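NADPH-flavin oxidoreductase (Helicobacter pylori, PDB 2H0U) binds flavin mononucleotide as a nitroreductase-family flavoprotein and probably uses NADH or NADPH to reduce flavins or nitro compounds. Local coordinates at residues A[42-47]-A[135-140]; A[89-94]-A[114-119]. All blocks are in the same frame, centred on the assembly; numbering follows the deposited sequence.

Contact 1 (A[42-47]-A[135-140]). With FMN (flavin mononucleotide), chain B.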
loop_
_atom_site.group_PDB
_atom_site.type_symbol
_atom_site.label_atom_id
_atom_site.label_comp_id
_atom_site.label_asym_id
_atom_site.label_seq_id
_atom_site.Cartn_x
_atom_site.Cartn_y
_atom_site.Cartn_z
ATOM N N SER A 42 0.854 -5.237 8.664
ATOM C CA SER A 42 1.691 -4.041 8.763
ATOM C C SER A 42 3.065 -4.484 9.205
ATOM O O SER A 42 3.201 -5.518 9.847
ATOM C CB SER A 42 1.126 -3.049 9.783
ATOM O OG SER A 42 0.879 -3.703 11.030
ATOM N N SER A 43 4.074 -3.678 8.901
ATOM C CA SER A 43 5.438 -3.981 9.322
ATOM C C SER A 43 5.514 -4.119 10.848
ATOM O O SER A 43 5.037 -3.233 11.584
ATOM C CB SER A 43 6.376 -2.889 8.834
ATOM O OG SER A 43 7.717 -3.293 9.080
ATOM N N ILE A 44 6.059 -5.260 11.306
ATOM C CA ILE A 44 6.271 -5.593 12.730
ATOM C C ILE A 44 4.920 -5.781 13.429
ATOM O O ILE A 44 4.828 -5.788 14.658
ATOM C CB ILE A 44 7.142 -4.553 13.515
ATOM C CG1 ILE A 44 8.196 -3.889 12.606
ATOM C CG2 ILE A 44 7.809 -5.244 14.777
ATOM C CD1 ILE A 44 9.103 -2.808 13.274
ATOM N N GLY A 45 3.880 -5.991 12.629
ATOM C CA GLY A 45 2.511 -5.984 13.123
ATOM C C GLY A 45 2.041 -4.798 13.979
ATOM O O GLY A 45 1.181 -4.981 14.850
ATOM N N LEU A 46 2.577 -3.599 13.749
ATOM C CA LEU A 46 2.345 -2.493 14.695
ATOM C C LEU A 46 0.997 -1.812 14.472
ATOM O O LEU A 46 0.544 -1.082 15.335
ATOM C CB LEU A 46 3.463 -1.459 14.659
ATOM C CG LEU A 46 4.826 -1.971 15.166
ATOM C CD1 LEU A 46 5.872 -0.866 14.872
ATOM C CD2 LEU A 46 4.768 -2.353 16.609
ATOM N N GLU A 47 0.346 -2.081 13.325
ATOM C CA GLU A 47 -0.966 -1.456 12.999
ATOM C C GLU A 47 -0.934 0.043 13.299
ATOM O O GLU A 47 -1.763 0.536 14.082
ATOM C CB GLU A 47 -2.103 -2.097 13.830
ATOM C CG GLU A 47 -2.338 -3.558 13.624
ATOM C CD GLU A 47 -3.251 -4.145 14.730
ATOM O OE1 GLU A 47 -4.434 -3.751 14.807
ATOM O OE2 GLU A 47 -2.787 -5.026 15.457
ATOM N N PHE A 135 6.875 9.013 9.858
ATOM C CA PHE A 135 5.462 9.156 9.473
ATOM C C PHE A 135 5.172 8.499 8.108
ATOM O O PHE A 135 4.187 7.740 7.966
ATOM C CB PHE A 135 5.027 10.612 9.443
ATOM C CG PHE A 135 3.648 10.751 8.920
ATOM C CD1 PHE A 135 2.573 10.400 9.723
ATOM C CD2 PHE A 135 3.438 11.044 7.589
ATOM C CE1 PHE A 135 1.261 10.457 9.210
ATOM C CE2 PHE A 135 2.133 11.108 7.075
ATOM C CZ PHE A 135 1.054 10.804 7.895
ATOM N N ASP A 136 6.026 8.759 7.119
ATOM C CA ASP A 136 5.780 8.161 5.795
ATOM C C ASP A 136 5.901 6.640 5.804
ATOM O O ASP A 136 5.238 5.974 5.019
ATOM C CB ASP A 136 6.661 8.759 4.713
ATOM C CG ASP A 136 6.194 10.130 4.276
ATOM O OD1 ASP A 136 4.990 10.450 4.423
ATOM O OD2 ASP A 136 7.036 10.906 3.780
ATOM N N TRP A 137 6.768 6.105 6.670
ATOM C CA TRP A 137 6.848 4.649 6.875
ATOM C C TRP A 137 5.508 4.045 7.398
ATOM O O TRP A 137 4.990 3.066 6.855
ATOM C CB TRP A 137 8.010 4.277 7.810
ATOM C CG TRP A 137 8.013 2.813 8.170
ATOM C CD1 TRP A 137 8.345 1.750 7.353
ATOM C CD2 TRP A 137 7.652 2.255 9.444
ATOM N NE1 TRP A 137 8.208 0.569 8.063
ATOM C CE2 TRP A 137 7.800 0.860 9.346
ATOM C CE3 TRP A 137 7.215 2.818 10.669
ATOM C CZ2 TRP A 137 7.529 -0.005 10.429
ATOM C CZ3 TRP A 137 6.944 1.963 11.749
ATOM C CH2 TRP A 137 7.123 0.549 11.613
ATOM N N ALA A 138 4.915 4.683 8.396
ATOM C CA ALA A 138 3.605 4.252 8.906
ATOM C C ALA A 138 2.544 4.441 7.841
ATOM O O ALA A 138 1.583 3.634 7.736
ATOM C CB ALA A 138 3.238 5.038 10.173
ATOM N N SER A 139 2.655 5.543 7.094
ATOM C CA SER A 139 1.719 5.810 5.971
ATOM C C SER A 139 1.735 4.720 4.895
ATOM O O SER A 139 0.690 4.297 4.391
ATOM C CB SER A 139 2.050 7.194 5.358
ATOM O OG SER A 139 1.262 7.477 4.181
ATOM N N LYS A 140 2.915 4.239 4.543
ATOM C CA LYS A 140 3.007 3.075 3.630
ATOM C C LYS A 140 2.121 1.891 4.093
ATOM O O LYS A 140 1.477 1.217 3.258
ATOM C CB LYS A 140 4.490 2.630 3.495
ATOM C CG LYS A 140 5.354 3.640 2.700
ATOM C CD LYS A 140 6.854 3.187 2.690
ATOM C CE LYS A 140 7.715 4.415 2.327
ATOM N NZ LYS A 140 9.126 3.930 2.009
HETATM N N1 FMN B . 7.798 -10.486 8.458
HETATM C C2 FMN B . 9.097 -10.968 8.537
HETATM O O2 FMN B . 9.300 -12.027 9.116
HETATM N N3 FMN B . 10.154 -10.262 8.023
HETATM C C4 FMN B . 9.937 -9.045 7.430
HETATM O O4 FMN B . 10.860 -8.486 6.842
HETATM C C4A FMN B . 8.621 -8.535 7.382
HETATM N N5 FMN B . 8.381 -7.317 6.796
HETATM C C5A FMN B . 7.090 -6.840 6.642
HETATM C C6 FMN B . 6.923 -5.595 6.001
HETATM C C7 FMN B . 5.613 -5.110 5.856
HETATM C C7M FMN B . 5.393 -4.005 4.863
HETATM C C8 FMN B . 4.501 -5.807 6.368
HETATM C C8M FMN B . 3.088 -5.398 5.933
HETATM C C9 FMN B . 4.694 -7.027 6.997
HETATM C C9A FMN B . 5.999 -7.540 7.154
HETATM N N10 FMN B . 6.221 -8.760 7.809
HETATM C C10 FMN B . 7.542 -9.266 7.882
HETATM C "C1'" FMN B . 5.106 -9.576 8.394
HETATM C "C2'" FMN B . 4.417 -8.876 9.575
HETATM O "O2'" FMN B . 5.083 -9.250 10.758
HETATM C "C3'" FMN B . 2.962 -9.359 9.590
HETATM O "O3'" FMN B . 2.304 -8.947 8.408
HETATM C "C4'" FMN B . 2.110 -8.829 10.739
HETATM O "O4'" FMN B . 2.632 -9.357 11.947
HETATM C "C5'" FMN B . 0.610 -9.166 10.635
HETATM O "O5'" FMN B . 0.503 -10.601 10.610
HETATM P P FMN B . -0.217 -11.322 9.373
HETATM O O1P FMN B . 0.464 -10.804 8.133
HETATM O O2P FMN B . 0.019 -12.819 9.559
HETATM O O3P FMN B . -1.689 -11.004 9.364
#
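The indole of W137 reaches from helix 131-155 to the loop 42-47, and every contact between the two segments runs through this indole, most closely at CZ2 and CH2 of its six-membered ring. On the helix side, D136, one residue before W137, belongs to the dimer interface, its OD1 forming a salt bridge with K140 NZ of the second subunit. At W137, CG lies anti to the backbone N (chi1 173°), which carries the ring away from the helix axis toward the loop. Its CZ2 meets S43 CB at 3.5 Å, an oblique approach, while S43 OG sits at the ring edge, in plane. L46 also comes in at that edge, CD1 standing 3.8 Å from W137 CH2, and the two side chains cross at about a right angle. I44 CD1 is looser, 4.2 Å from the same CH2. In this nitroreductase-family dimer the loop also borders the flavin: S43 N is 3.3 Å from FMN C8, and G45 CA is 3.6 Å from FMN O4'. E164 of the second subunit, an FMN-binding residue, accepts hydrogen bonds at OE1 from both W137 NE1 and S43 OG. Further along the helix, K140 NZ makes the reciprocal salt bridge to D136 of the second subunit.

Contact 2 (A[89-94]-A[114-119])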
loop_
_atom_site.group_PDB
_atom_site.type_symbol
_atom_site.label_atom_id
_atom_site.label_comp_id
_atom_site.label_asym_id
_atom_site.label_seq_id
_atom_site.Cartn_x
_atom_site.Cartn_y
_atom_site.Cartn_z
ATOM N N VAL A 89 6.631 6.370 15.544
ATOM C CA VAL A 89 6.390 4.969 15.932
ATOM C C VAL A 89 7.773 4.312 15.956
ATOM O O VAL A 89 8.218 3.728 14.959
ATOM C CB VAL A 89 5.427 4.261 14.965
ATOM C CG1 VAL A 89 5.290 2.794 15.319
ATOM C CG2 VAL A 89 4.026 4.917 15.027
ATOM N N THR A 90 8.448 4.483 17.085
ATOM C CA THR A 90 9.868 4.119 17.254
ATOM C C THR A 90 9.981 3.042 18.330
ATOM O O THR A 90 9.042 2.850 19.077
ATOM C CB THR A 90 10.745 5.318 17.678
ATOM O OG1 THR A 90 10.257 5.891 18.903
ATOM C CG2 THR A 90 10.816 6.381 16.579
ATOM N N TYR A 91 11.152 2.396 18.439
ATOM C CA TYR A 91 11.330 1.269 19.326
ATOM C C TYR A 91 11.044 1.634 20.778
ATOM O O TYR A 91 10.619 0.790 21.549
ATOM C CB TYR A 91 12.759 0.735 19.222
ATOM C CG TYR A 91 13.769 1.458 20.086
ATOM C CD1 TYR A 91 14.280 0.864 21.237
ATOM C CD2 TYR A 91 14.234 2.730 19.747
ATOM C CE1 TYR A 91 15.235 1.504 22.021
ATOM C CE2 TYR A 91 15.189 3.392 20.552
ATOM C CZ TYR A 91 15.675 2.772 21.681
ATOM O OH TYR A 91 16.621 3.418 22.463
ATOM N N ASP A 92 11.280 2.897 21.126
ATOM C CA ASP A 92 11.131 3.388 22.487
ATOM C C ASP A 92 9.837 4.167 22.683
ATOM O O ASP A 92 9.649 4.810 23.714
ATOM C CB ASP A 92 12.331 4.250 22.883
ATOM C CG ASP A 92 12.542 5.467 21.949
ATOM O OD1 ASP A 92 12.176 5.420 20.741
ATOM O OD2 ASP A 92 13.114 6.484 22.442
ATOM N N SER A 93 8.932 4.103 21.710
ATOM C CA SER A 93 7.725 4.909 21.817
ATOM C C SER A 93 6.668 4.230 22.719
ATOM O O SER A 93 6.613 2.992 22.821
ATOM C CB SER A 93 7.149 5.193 20.437
ATOM O OG SER A 93 6.632 4.009 19.883
ATOM N N ASP A 94 5.831 5.046 23.350
ATOM C CA ASP A 94 4.710 4.517 24.139
ATOM C C ASP A 94 3.799 3.603 23.289
ATOM O O ASP A 94 3.332 2.578 23.802
ATOM C CB ASP A 94 3.874 5.642 24.761
ATOM C CG ASP A 94 4.602 6.386 25.883
ATOM O OD1 ASP A 94 5.568 5.850 26.467
ATOM O OD2 ASP A 94 4.186 7.529 26.177
ATOM N N PHE A 114 14.835 -7.837 21.176
ATOM C CA PHE A 114 13.798 -7.522 20.186
ATOM C C PHE A 114 13.570 -6.017 19.961
ATOM O O PHE A 114 13.455 -5.575 18.812
ATOM C CB PHE A 114 12.485 -8.241 20.532
ATOM C CG PHE A 114 11.375 -7.990 19.547
ATOM C CD1 PHE A 114 11.394 -8.580 18.285
ATOM C CD2 PHE A 114 10.321 -7.156 19.869
ATOM C CE1 PHE A 114 10.365 -8.349 17.357
ATOM C CE2 PHE A 114 9.298 -6.916 18.951
ATOM C CZ PHE A 114 9.323 -7.522 17.689
ATOM N N ALA A 115 13.499 -5.243 21.049
ATOM C CA ALA A 115 13.458 -3.777 20.970
ATOM C C ALA A 115 14.672 -3.236 20.212
ATOM O O ALA A 115 14.560 -2.306 19.409
ATOM C CB ALA A 115 13.436 -3.185 22.374
ATOM N N GLN A 116 15.838 -3.814 20.488
ATOM C CA GLN A 116 17.063 -3.397 19.811
ATOM C C GLN A 116 17.060 -3.793 18.311
ATOM O O GLN A 116 17.640 -3.102 17.474
ATOM C CB GLN A 116 18.296 -3.930 20.542
ATOM C CG GLN A 116 18.460 -3.406 22.007
ATOM C CD GLN A 116 18.386 -1.877 22.143
ATOM O OE1 GLN A 116 17.543 -1.351 22.869
ATOM N NE2 GLN A 116 19.255 -1.175 21.457
ATOM N N ILE A 117 16.402 -4.898 17.978
ATOM C CA ILE A 117 16.237 -5.296 16.570
ATOM C C ILE A 117 15.355 -4.282 15.829
ATOM O O ILE A 117 15.673 -3.872 14.727
ATOM C CB ILE A 117 15.651 -6.737 16.421
ATOM C CG1 ILE A 117 16.701 -7.784 16.810
ATOM C CG2 ILE A 117 15.132 -6.963 14.981
ATOM C CD1 ILE A 117 16.157 -9.217 16.904
ATOM N N ILE A 118 14.274 -3.852 16.478
ATOM C CA ILE A 118 13.401 -2.816 15.947
ATOM C C ILE A 118 14.168 -1.512 15.779
ATOM O O ILE A 118 14.081 -0.870 14.737
ATOM C CB ILE A 118 12.168 -2.570 16.832
ATOM C CG1 ILE A 118 11.291 -3.838 16.872
ATOM C CG2 ILE A 118 11.348 -1.335 16.316
ATOM C CD1 ILE A 118 9.948 -3.656 17.592
ATOM N N LYS A 119 14.922 -1.137 16.813
ATOM C CA LYS A 119 15.723 0.070 16.720
ATOM C C LYS A 119 16.677 0.035 15.490
ATOM O O LYS A 119 16.728 0.977 14.708
ATOM C CB LYS A 119 16.528 0.264 18.004
ATOM C CG LYS A 119 17.435 1.476 17.963
ATOM C CD LYS A 119 18.209 1.547 19.233
ATOM C CE LYS A 119 18.971 2.861 19.398
ATOM N NZ LYS A 119 20.145 2.881 18.518
#
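Y91 lays one face of its phenol ring along the side chain of K119. K119 CB is 3.9 Å from the ring centroid and 20° off the normal, a CH-pi contact. Because K119 CG is anti to the backbone N (chi1 178°) and the chain stays extended through chi3, the methylenes follow the ring outward, the two side chains side by side; K119 CD reaches Y91 CZ at 3.7 Å. The lysine bends only at its last torsion, and its NZ forms a salt bridge with E123. The opposite face of the Y91 ring is covered by CB of the adjacent D92, over its centre. Nearer the backbone, Y91 CB lies 3.5 Å from A115 O and 3.8 Å from I118 CG2. The contact joins the connection between strand 79-86 and helix 94-102 to helix 113-125, both within the nitroreductase family region. Residues T90 to S93 form a type I beta turn, with Y91 at its second position. T90 O accepts from S93 N and, at 2.8 Å, from S93 OG, which meets it in the carbonyl plane on a lone pair. S93 is also the N-cap of helix 94-102, its OG bonded to V96 N. T90 OG1 lies 2.7 Å from D92 OD1, hydrogen-bonded on the syn side but 32° out of the carboxylate plane.

How the contacts relate
Contact 1 is buried, its centre about 9 Å from that of the chain; contact 2, about 22 Å out, is partly buried. Both rest on one aromatic side chain without hydrogen bonds between their segments, but the helix supplies it in contact 1 and the turn in contact 2. Their surroundings differ too: contact 1 borders FMN and hydrogen-bonds to the second subunit, whereas no other protein chain of the assembly touches contact 2. Their helices, 131-155 and 113-125, follow each other in the chain. The contacts also meet directly: L46 CD1 packs against V89 CG1 at 3.7 Å, and I44 CG2 against I118 CD1 at 3.9 Å.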